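Local coordinates for heterokaryon incompatibility protein s (Podospora anserina, PDB 2WVQ) that drives heterokaryon incompatibility in a filamentous fungus and forms the [het-s] prion, this chain being its helical globular domain rather than its prion-forming part, at residues A[107-111]-A[112-116]; A[169-172]-A[173-176]. The protein carries 2 engineered substitutions. All blocks are in the same frame, centred on the assembly; numbering follows the deposited sequence.

Contact 1. Residues A[107-111]-A[112-116]; sequences LVADQ and QDLVV
D110 and Q111 fold back on D113 and L114 in a local surface turn, at the point where the chain leaves helix 79-108 and enters the loop before helix 124-140. Two overlapping backbone bonds make the turn. D113 N reaches D110 O at 3.1 Å, a weak bond with an N-H...O angle of 131°. One residue on, L114 N reaches Q111 O at 3.3 Å.

The side chain of Q112 adds a polar link between D110 and D113. With chi1 at 35°, its CG lies between the backbone N and the carbonyl carbon, and the extended chain beyond runs alongside D110. Here NE2 gives two weak bonds, to D110 OD2 at 3.0 Å and to D113 OD1 at 3.1 Å. The two carboxylate oxygens, D110 OD2 and D113 OD1, are themselves 3.4 Å apart, and the shared amide probably eases some of their repulsion.

L114 supplies the apolar side of the turn. Its CD2 rests on A109 CB at 3.8 Å, CG lies 3.4 Å from D110 O, and CD1 approaches Q111 OE1. The backbone N of D110, buried by the turn, has no partner in the model.

R36 anchors the loop weakly, through Q112 O and a long ion pair with D113 OD2, while the engineered H37 packs on D113 and Y155 on L114. Two successive i to i+3 bonds of this kind, with backbone angles close to helical from Q111 to L114, are the mark of two overlapping turns of the type I kind, in the loop between two helices.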
loop_
_atom_site.group_PDB
_atom_site.type_symbol
_atom_site.label_atom_id
_atom_site.label_comp_id
_atom_site.label_asym_id
_atom_site.label_seq_id
_atom_site.Cartn_x
_atom_site.Cartn_y
_atom_site.Cartn_z
ATOM N N LEU A 107 8.370 -6.619 17.068
ATOM C CA LEU A 107 9.735 -6.448 17.512
ATOM C C LEU A 107 9.797 -5.574 18.768
ATOM O O LEU A 107 10.653 -5.771 19.630
ATOM C CB LEU A 107 10.602 -5.877 16.370
ATOM C CG LEU A 107 12.119 -5.880 16.606
ATOM C CD1 LEU A 107 12.644 -7.283 16.928
ATOM C CD2 LEU A 107 12.826 -5.293 15.413
ATOM N N VAL A 108 8.842 -4.657 18.883
ATOM C CA VAL A 108 8.834 -3.668 19.941
ATOM C C VAL A 108 7.753 -3.894 21.026
ATOM O O VAL A 108 7.820 -3.273 22.082
ATOM C CB VAL A 108 8.772 -2.212 19.322
ATOM C CG1 VAL A 108 7.331 -1.670 19.230
ATOM C CG2 VAL A 108 9.643 -1.271 20.080
ATOM N N ALA A 109 6.772 -4.772 20.790
ATOM C CA ALA A 109 5.642 -4.912 21.744
ATOM C C ALA A 109 5.914 -5.786 22.975
ATOM O O ALA A 109 6.862 -6.574 22.999
ATOM C CB ALA A 109 4.382 -5.392 21.026
ATOM N N ASP A 110 5.054 -5.650 23.987
ATOM C CA ASP A 110 5.082 -6.518 25.176
ATOM C C ASP A 110 4.245 -7.755 24.900
ATOM O O ASP A 110 3.427 -7.749 23.976
ATOM C CB ASP A 110 4.522 -5.796 26.415
ATOM C CG ASP A 110 4.924 -4.319 26.487
ATOM O OD1 ASP A 110 6.135 -3.998 26.518
ATOM O OD2 ASP A 110 4.008 -3.469 26.531
ATOM N N GLN A 111 4.416 -8.808 25.702
ATOM C CA GLN A 111 3.665 -10.059 25.499
ATOM C C GLN A 111 2.155 -9.892 25.634
ATOM O O GLN A 111 1.395 -10.598 24.972
ATOM C CB GLN A 111 4.144 -11.169 26.437
ATOM C CG GLN A 111 5.636 -11.432 26.367
ATOM C CD GLN A 111 6.125 -11.576 24.947
ATOM O OE1 GLN A 111 5.600 -12.388 24.186
ATOM N NE2 GLN A 111 7.134 -10.780 24.575
ATOM N N GLN A 112 1.734 -8.965 26.494
ATOM C CA GLN A 112 0.313 -8.601 26.627
ATOM C C GLN A 112 -0.289 -8.296 25.256
ATOM O O GLN A 112 -1.325 -8.853 24.888
ATOM C CB GLN A 112 0.106 -7.414 27.604
ATOM C CG GLN A 112 1.218 -6.326 27.593
ATOM C CD GLN A 112 0.813 -4.970 28.218
ATOM O OE1 GLN A 112 0.103 -4.910 29.226
ATOM N NE2 GLN A 112 1.289 -3.879 27.618
ATOM N N ASP A 113 0.411 -7.458 24.497
ATOM C CA ASP A 113 -0.082 -6.896 23.238
ATOM C C ASP A 113 0.046 -7.823 22.025
ATOM O O ASP A 113 -0.495 -7.518 20.955
ATOM C CB ASP A 113 0.619 -5.565 22.958
ATOM C CG ASP A 113 0.332 -4.526 24.020
ATOM O OD1 ASP A 113 1.293 -3.884 24.496
ATOM O OD2 ASP A 113 -0.853 -4.373 24.386
ATOM N N LEU A 114 0.734 -8.951 22.214
ATOM C CA LEU A 114 0.962 -9.935 21.158
ATOM C C LEU A 114 -0.092 -11.058 21.052
ATOM O O LEU A 114 -0.054 -11.865 20.115
ATOM C CB LEU A 114 2.386 -10.501 21.266
ATOM C CG LEU A 114 3.510 -9.481 21.023
ATOM C CD1 LEU A 114 4.870 -10.143 21.064
ATOM C CD2 LEU A 114 3.320 -8.751 19.713
ATOM N N VAL A 115 -1.049 -11.061 21.976
ATOM C CA VAL A 115 -2.141 -12.038 22.025
ATOM C C VAL A 115 -3.121 -11.785 20.879
ATOM O O VAL A 115 -3.516 -10.637 20.635
ATOM C CB VAL A 115 -2.900 -11.923 23.389
ATOM C CG1 VAL A 115 -4.195 -12.741 23.407
ATOM C CG2 VAL A 115 -1.998 -12.354 24.538
ATOM N N VAL A 116 -3.522 -12.850 20.184
ATOM C CA VAL A 116 -4.437 -12.709 19.048
ATOM C C VAL A 116 -5.803 -13.365 19.293
ATOM O O VAL A 116 -5.904 -14.351 20.018
ATOM C CB VAL A 116 -3.814 -13.220 17.690
ATOM C CG1 VAL A 116 -2.522 -12.484 17.359
ATOM C CG2 VAL A 116 -3.556 -14.707 17.718
#

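Contact 2. Residues A[169-172]-A[173-176]; sequences RFVD and ELEK
F170 and E173 lie side by side along one flank of helix 157-176, their ends pointing the same way. E173 OE2 comes to the edge of the phenyl ring rather than over its face, 3.6 Å from F170 CD2, and the carboxylate is turned only 26° from the ring plane. An acid oxygen in this position faces the slightly positive ring hydrogens, a favourable if modest electrostatic contact.

On another flank V171 meets E175. CG1 of V171 stands anti to the backbone N (chi1 -180°), which carries it forward along the helix until it is 3.4 Å from E175 OE1; the two side chains cross at a slant. CG of the extended glutamate lies 3.3 Å from V171 O.

R169 and D172 form a third pair, one turn apart. NH1 of R169 meets D172 OD1 at 3.1 Å in a salt bridge that lies in the plane of the guanidinium but is tilted 29° from that of the carboxylate, on its syn side. Behind these pairs the regular i to i+4 backbone bonds run from E173 N to R169 O through K176 N to D172 O.

R55 binds both D172 OD2 and E175 OE1, which should offset the nearness of the two acids, and R169 NH2 is taken by G210 O. R104 of the second subunit bridges to E173 OE1 and packs on F170, so this flank reaches the dimer interface. Within the chain, F170, E173 and L174 lie against helix 79-108 through I87, E90 and I91, whereas V171, L174 and E175 meet helix 42-62 at R55, L56 and W59.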
loop_
_atom_site.group_PDB
_atom_site.type_symbol
_atom_site.label_atom_id
_atom_site.label_comp_id
_atom_site.label_asym_id
_atom_site.label_seq_id
_atom_site.Cartn_x
_atom_site.Cartn_y
_atom_site.Cartn_z
ATOM N N ARG A 169 -10.948 -2.833 -4.355
ATOM C CA ARG A 169 -10.578 -2.059 -5.535
ATOM C C ARG A 169 -9.826 -2.883 -6.586
ATOM O O ARG A 169 -10.069 -2.739 -7.778
ATOM C CB ARG A 169 -9.802 -0.767 -5.178
ATOM C CG ARG A 169 -10.559 0.229 -4.267
ATOM C CD ARG A 169 -12.079 0.178 -4.444
ATOM N NE ARG A 169 -12.736 0.158 -3.134
ATOM C CZ ARG A 169 -13.903 -0.422 -2.855
ATOM N NH1 ARG A 169 -14.585 -1.077 -3.792
ATOM N NH2 ARG A 169 -14.383 -0.355 -1.611
ATOM N N PHE A 170 -8.943 -3.771 -6.150
ATOM C CA PHE A 170 -8.233 -4.618 -7.085
ATOM C C PHE A 170 -9.172 -5.616 -7.795
ATOM O O PHE A 170 -8.972 -5.881 -8.971
ATOM C CB PHE A 170 -7.061 -5.344 -6.425
ATOM C CG PHE A 170 -5.833 -4.478 -6.183
ATOM C CD1 PHE A 170 -5.172 -4.515 -4.943
ATOM C CD2 PHE A 170 -5.310 -3.655 -7.176
ATOM C CE1 PHE A 170 -4.018 -3.757 -4.717
ATOM C CE2 PHE A 170 -4.167 -2.889 -6.946
ATOM C CZ PHE A 170 -3.524 -2.938 -5.712
ATOM N N VAL A 171 -10.172 -6.148 -7.079
ATOM C CA VAL A 171 -11.143 -7.090 -7.645
ATOM C C VAL A 171 -12.130 -6.328 -8.553
ATOM O O VAL A 171 -12.610 -6.903 -9.536
ATOM C CB VAL A 171 -11.826 -8.038 -6.574
ATOM C CG1 VAL A 171 -12.827 -9.012 -7.226
ATOM C CG2 VAL A 171 -10.810 -8.858 -5.808
ATOM N N ASP A 172 -12.387 -5.040 -8.267
ATOM C CA ASP A 172 -13.092 -4.142 -9.211
ATOM C C ASP A 172 -12.358 -4.090 -10.548
ATOM O O ASP A 172 -12.983 -4.238 -11.609
ATOM C CB ASP A 172 -13.220 -2.695 -8.696
ATOM C CG ASP A 172 -14.191 -2.544 -7.524
ATOM O OD1 ASP A 172 -14.205 -1.453 -6.896
ATOM O OD2 ASP A 172 -14.929 -3.506 -7.223
ATOM N N GLU A 173 -11.046 -3.845 -10.496
ATOM C CA GLU A 173 -10.177 -3.798 -11.683
ATOM C C GLU A 173 -10.178 -5.127 -12.471
ATOM O O GLU A 173 -10.283 -5.124 -13.710
ATOM C CB GLU A 173 -8.745 -3.430 -11.275
ATOM C CG GLU A 173 -8.391 -1.953 -11.381
ATOM C CD GLU A 173 -6.880 -1.702 -11.276
ATOM O OE1 GLU A 173 -6.246 -1.334 -12.299
ATOM O OE2 GLU A 173 -6.321 -1.868 -10.163
ATOM N N LEU A 174 -10.071 -6.239 -11.744
ATOM C CA LEU A 174 -10.102 -7.617 -12.287
ATOM C C LEU A 174 -11.408 -7.955 -12.979
ATOM O O LEU A 174 -11.411 -8.570 -14.058
ATOM C CB LEU A 174 -9.889 -8.625 -11.158
ATOM C CG LEU A 174 -8.654 -9.492 -10.932
ATOM C CD1 LEU A 174 -7.418 -9.082 -11.708
ATOM C CD2 LEU A 174 -8.357 -9.686 -9.450
ATOM N N GLU A 175 -12.516 -7.594 -12.337
ATOM C CA GLU A 175 -13.848 -7.798 -12.901
ATOM C C GLU A 175 -14.114 -6.911 -14.133
ATOM O O GLU A 175 -14.879 -7.288 -15.007
ATOM C CB GLU A 175 -14.932 -7.596 -11.830
ATOM C CG GLU A 175 -15.049 -8.723 -10.796
ATOM C CD GLU A 175 -15.946 -8.339 -9.611
ATOM O OE1 GLU A 175 -15.906 -9.004 -8.548
ATOM O OE2 GLU A 175 -16.691 -7.353 -9.740
ATOM N N LYS A 176 -13.488 -5.731 -14.185
ATOM C CA LYS A 176 -13.598 -4.811 -15.320
ATOM C C LYS A 176 -12.924 -5.379 -16.589
ATOM O O LYS A 176 -13.369 -5.110 -17.703
ATOM C CB LYS A 176 -12.988 -3.434 -14.957
ATOM C CG LYS A 176 -13.679 -2.191 -15.558
ATOM C CD LYS A 176 -13.154 -1.852 -16.979
ATOM C CE LYS A 176 -14.037 -0.863 -17.721
ATOM N NZ LYS A 176 -14.099 0.480 -17.047
#

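How the contacts relate
The two contacts come in series along the chain and sit on opposite sides of its centre, their own centres 35 Å apart and their nearest atoms about 24 Å apart, so neither touches the other. Contact 1 is peripheral, 26 Å from the chain centre; contact 2 is 13 Å from it and partly buried. What they share is helix 79-108: contact 1 begins at its C-terminal end, and the same helix covers part of contact 2. Both segment pairs also reach the second subunit; on the side of contact 1 it is the 107-111 segment that touches it, through L107. Both belong to the globular domain.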